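PDB 3G40: Na-K-Cl cotransporter from Methanosarcina acetivorans, which probably carries chloride together with cations across the membrane as a symporter, the present chain being its cytoplasmic C-terminal domain. Local coordinates for residues V27-F37 with E62-I71. Residues are numbered along the deposited sequence; the frame is centred on the assembly and turned at random.
Sequences VEDPRELMGTF and ENLLSQLPSI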
loop_
_atom_site.group_PDB
_atom_site.type_symbol
_atom_site.label_atom_id
_atom_site.label_comp_id
_atom_site.label_asym_id
_atom_site.label_seq_id
_atom_site.Cartn_x
_atom_site.Cartn_y
_atom_site.Cartn_z
ATOM N N VAL A 27 -2.642 17.863 -5.434
ATOM C CA VAL A 27 -3.603 17.019 -4.755
ATOM C C VAL A 27 -5.024 17.463 -5.093
ATOM O O VAL A 27 -5.412 18.596 -4.804
ATOM C CB VAL A 27 -3.423 17.104 -3.241
ATOM C CG1 VAL A 27 -4.489 16.280 -2.538
ATOM C CG2 VAL A 27 -2.029 16.650 -2.847
ATOM N N GLU A 28 -5.794 16.579 -5.715
ATOM C CA GLU A 28 -7.210 16.840 -5.942
ATOM C C GLU A 28 -8.027 16.033 -4.945
ATOM O O GLU A 28 -9.055 16.482 -4.448
ATOM C CB GLU A 28 -7.599 16.464 -7.371
ATOM C CG GLU A 28 -6.779 17.173 -8.424
ATOM C CD GLU A 28 -7.421 17.120 -9.798
ATOM O OE1 GLU A 28 -6.772 17.556 -10.771
ATOM O OE2 GLU A 28 -8.573 16.650 -9.906
ATOM N N ASP A 29 -7.533 14.847 -4.619
ATOM C CA ASP A 29 -8.260 13.915 -3.764
ATOM C C ASP A 29 -7.340 13.488 -2.629
ATOM O O ASP A 29 -6.336 12.818 -2.875
ATOM C CB ASP A 29 -8.688 12.689 -4.593
ATOM C CG ASP A 29 -9.330 11.588 -3.745
ATOM O OD1 ASP A 29 -9.599 11.826 -2.553
ATOM O OD2 ASP A 29 -9.568 10.478 -4.278
ATOM N N PRO A 30 -7.682 13.865 -1.385
ATOM C CA PRO A 30 -6.816 13.617 -0.230
ATOM C C PRO A 30 -6.652 12.127 0.067
ATOM O O PRO A 30 -5.675 11.749 0.713
ATOM C CB PRO A 30 -7.564 14.293 0.927
ATOM C CG PRO A 30 -8.533 15.200 0.283
ATOM C CD PRO A 30 -8.915 14.574 -1.002
ATOM N N ARG A 31 -7.604 11.307 -0.370
ATOM C CA ARG A 31 -7.516 9.860 -0.174
ATOM C C ARG A 31 -6.381 9.253 -1.000
ATOM O O ARG A 31 -5.684 8.349 -0.535
ATOM C CB ARG A 31 -8.838 9.185 -0.531
ATOM C CG ARG A 31 -10.018 9.632 0.335
ATOM C CD ARG A 31 -11.314 9.312 -0.384
ATOM N NE ARG A 31 -12.475 9.877 0.290
ATOM C CZ ARG A 31 -13.636 10.107 -0.311
ATOM N NH1 ARG A 31 -13.780 9.828 -1.601
ATOM N NH2 ARG A 31 -14.649 10.623 0.372
ATOM N N GLU A 32 -6.207 9.742 -2.226
ATOM C CA GLU A 32 -5.070 9.337 -3.055
ATOM C C GLU A 32 -3.774 9.755 -2.388
ATOM O O GLU A 32 -2.806 8.997 -2.352
ATOM C CB GLU A 32 -5.143 9.966 -4.447
ATOM C CG GLU A 32 -6.072 9.260 -5.414
ATOM C CD GLU A 32 -5.482 7.975 -5.997
ATOM O OE1 GLU A 32 -4.291 7.665 -5.751
ATOM O OE2 GLU A 32 -6.224 7.276 -6.717
ATOM N N LEU A 33 -3.750 10.974 -1.863
ATOM C CA LEU A 33 -2.579 11.431 -1.126
ATOM C C LEU A 33 -2.277 10.506 0.050
ATOM O O LEU A 33 -1.128 10.134 0.252
ATOM C CB LEU A 33 -2.770 12.869 -0.632
ATOM C CG LEU A 33 -1.641 13.431 0.234
ATOM C CD1 LEU A 33 -0.311 13.392 -0.506
ATOM C CD2 LEU A 33 -1.990 14.877 0.681
ATOM N N MET A 34 -3.293 10.153 0.840
ATOM C CA MET A 34 -3.087 9.262 1.977
ATOM C C MET A 34 -2.512 7.918 1.481
ATOM O O MET A 34 -1.668 7.309 2.140
ATOM C CB MET A 34 -4.385 9.022 2.743
ATOM C CG MET A 34 -4.857 10.246 3.566
ATOM S SD MET A 34 -3.563 10.821 4.702
ATOM C CE MET A 34 -3.585 9.536 5.938
ATOM N N GLY A 35 -2.975 7.469 0.323
ATOM C CA GLY A 35 -2.511 6.198 -0.224
ATOM C C GLY A 35 -1.074 6.246 -0.727
ATOM O O GLY A 35 -0.451 5.206 -0.943
ATOM N N THR A 36 -0.549 7.459 -0.902
ATOM C CA THR A 36 0.785 7.671 -1.454
ATOM C C THR A 36 1.724 8.273 -0.421
ATOM O O THR A 36 2.907 8.428 -0.689
ATOM C CB THR A 36 0.753 8.652 -2.654
ATOM O OG1 THR A 36 -0.390 8.391 -3.471
ATOM C CG2 THR A 36 2.012 8.512 -3.488
ATOM N N PHE A 37 1.199 8.630 0.754
ATOM C CA PHE A 37 2.004 9.297 1.778
ATOM C C PHE A 37 3.346 8.593 2.048
ATOM O O PHE A 37 4.407 9.222 2.034
ATOM C CB PHE A 37 1.198 9.424 3.082
ATOM C CG PHE A 37 1.918 10.140 4.188
ATOM C CD1 PHE A 37 1.590 11.475 4.479
ATOM C CD2 PHE A 37 2.840 9.482 4.998
ATOM C CE1 PHE A 37 2.212 12.153 5.534
ATOM C CE2 PHE A 37 3.477 10.149 6.039
ATOM C CZ PHE A 37 3.149 11.501 6.315
ATOM N N GLU A 62 -13.825 18.113 -1.499
ATOM C CA GLU A 62 -12.971 17.161 -0.797
ATOM C C GLU A 62 -12.483 17.765 0.512
ATOM O O GLU A 62 -11.729 17.140 1.258
ATOM C CB GLU A 62 -11.775 16.779 -1.670
ATOM C CG GLU A 62 -12.142 16.316 -3.072
ATOM C CD GLU A 62 -12.839 14.968 -3.083
ATOM O OE1 GLU A 62 -12.775 14.256 -2.058
ATOM O OE2 GLU A 62 -13.443 14.618 -4.122
ATOM N N ASN A 63 -12.932 18.986 0.787
ATOM C CA ASN A 63 -12.461 19.752 1.933
ATOM C C ASN A 63 -10.949 19.652 2.118
ATOM O O ASN A 63 -10.461 19.244 3.170
ATOM C CB ASN A 63 -13.185 19.342 3.214
ATOM C CG ASN A 63 -13.275 20.481 4.213
ATOM O OD1 ASN A 63 -12.707 21.555 4.001
ATOM N ND2 ASN A 63 -14.000 20.257 5.306
ATOM N N LEU A 64 -10.215 20.019 1.078
ATOM C CA LEU A 64 -8.767 20.080 1.152
ATOM C C LEU A 64 -8.311 20.986 2.294
ATOM O O LEU A 64 -7.259 20.758 2.886
ATOM C CB LEU A 64 -8.196 20.563 -0.181
ATOM C CG LEU A 64 -8.437 19.606 -1.350
ATOM C CD1 LEU A 64 -7.868 20.170 -2.641
ATOM C CD2 LEU A 64 -7.830 18.263 -1.042
ATOM N N LEU A 65 -9.114 22.000 2.623
ATOM C CA LEU A 65 -8.723 22.963 3.647
ATOM C C LEU A 65 -8.563 22.293 5.003
ATOM O O LEU A 65 -7.725 22.702 5.809
ATOM C CB LEU A 65 -9.731 24.127 3.730
ATOM C CG LEU A 65 -9.223 25.448 4.324
ATOM C CD1 LEU A 65 -8.143 26.080 3.441
ATOM C CD2 LEU A 65 -10.374 26.430 4.532
ATOM N N SER A 66 -9.362 21.260 5.249
ATOM C CA SER A 66 -9.285 20.511 6.501
ATOM C C SER A 66 -8.196 19.431 6.498
ATOM O O SER A 66 -7.540 19.191 7.515
ATOM C CB SER A 66 -10.636 19.867 6.802
ATOM O OG SER A 66 -11.647 20.850 6.925
ATOM N N GLN A 67 -8.000 18.786 5.354
ATOM C CA GLN A 67 -7.130 17.612 5.288
ATOM C C GLN A 67 -5.661 17.911 4.978
ATOM O O GLN A 67 -4.768 17.272 5.535
ATOM C CB GLN A 67 -7.681 16.597 4.280
ATOM C CG GLN A 67 -9.077 16.101 4.617
ATOM C CD GLN A 67 -9.320 14.678 4.148
ATOM O OE1 GLN A 67 -8.473 13.797 4.324
ATOM N NE2 GLN A 67 -10.486 14.441 3.559
ATOM N N LEU A 68 -5.403 18.858 4.077
ATOM C CA LEU A 68 -4.025 19.140 3.675
ATOM C C LEU A 68 -3.118 19.600 4.818
ATOM O O LEU A 68 -1.976 19.151 4.916
ATOM C CB LEU A 68 -3.956 20.121 2.494
ATOM C CG LEU A 68 -4.359 19.581 1.122
ATOM C CD1 LEU A 68 -3.864 20.524 0.050
ATOM C CD2 LEU A 68 -3.816 18.165 0.883
ATOM N N PRO A 69 -3.608 20.500 5.683
ATOM C CA PRO A 69 -2.742 20.924 6.785
ATOM C C PRO A 69 -2.385 19.763 7.695
ATOM O O PRO A 69 -1.271 19.710 8.208
ATOM C CB PRO A 69 -3.615 21.925 7.548
ATOM C CG PRO A 69 -4.552 22.433 6.531
ATOM C CD PRO A 69 -4.860 21.278 5.643
ATOM N N SER A 70 -3.314 18.842 7.906
ATOM C CA SER A 70 -3.022 17.704 8.773
ATOM C C SER A 70 -1.987 16.778 8.131
ATOM O O SER A 70 -1.094 16.246 8.800
ATOM C CB SER A 70 -4.288 16.917 9.083
ATOM O OG SER A 70 -3.995 15.855 9.971
ATOM N N ILE A 71 -2.119 16.576 6.830
ATOM C CA ILE A 71 -1.201 15.678 6.144
ATOM C C ILE A 71 0.179 16.318 6.084
ATOM O O ILE A 71 1.186 15.655 6.280
ATOM C CB ILE A 71 -1.728 15.281 4.766
ATOM C CG1 ILE A 71 -3.098 14.616 4.933
ATOM C CG2 ILE A 71 -0.752 14.300 4.078
ATOM C CD1 ILE A 71 -3.860 14.440 3.649
#
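Ile71 pushes its side chain among Pro30, Leu33, Met34 and Phe37, a knob in a four-residue hole. Ile71 CD1 meets Leu33 CD2 tip to tip at 3.5 Å and also lies 3.8 Å from Met34 SD. Ile71 CG2, the other branch, sits at the ring edge 3.7 Å from Phe37 CD1; the same ring stacks with Phe75 further along the helix of Ile71. Helices 30-44 and 64-77 follow parallel neighbouring strands, 22-27 and 49-54, in the alpha/beta fold, and their first turns run side by side, 14° apart. Towards the sheet, Leu68 CD2 bridges Leu33 CD2 and Val27 CG1, the latter brought within 4.0 Å by a chi1 of 177°, anti to the backbone nitrogen. At the N-terminal ends, the Pro30 ring crosses Leu64 at about a right angle, Pro30 CG tight against Leu64 CD2 at 3.4 Å. Gln67 lays its amide along the same proline, OE1 3.6 Å from Pro30 CB; an alanine here would probably strip that flank of its amide cover. Beyond it, Asp29 OD1 caps helix 30-44, accepting from Arg31 N, and lies 4.0 Å from OE1 of the poorly ordered, like-charged Glu62; Arg31 is near that carboxylate at charge range only.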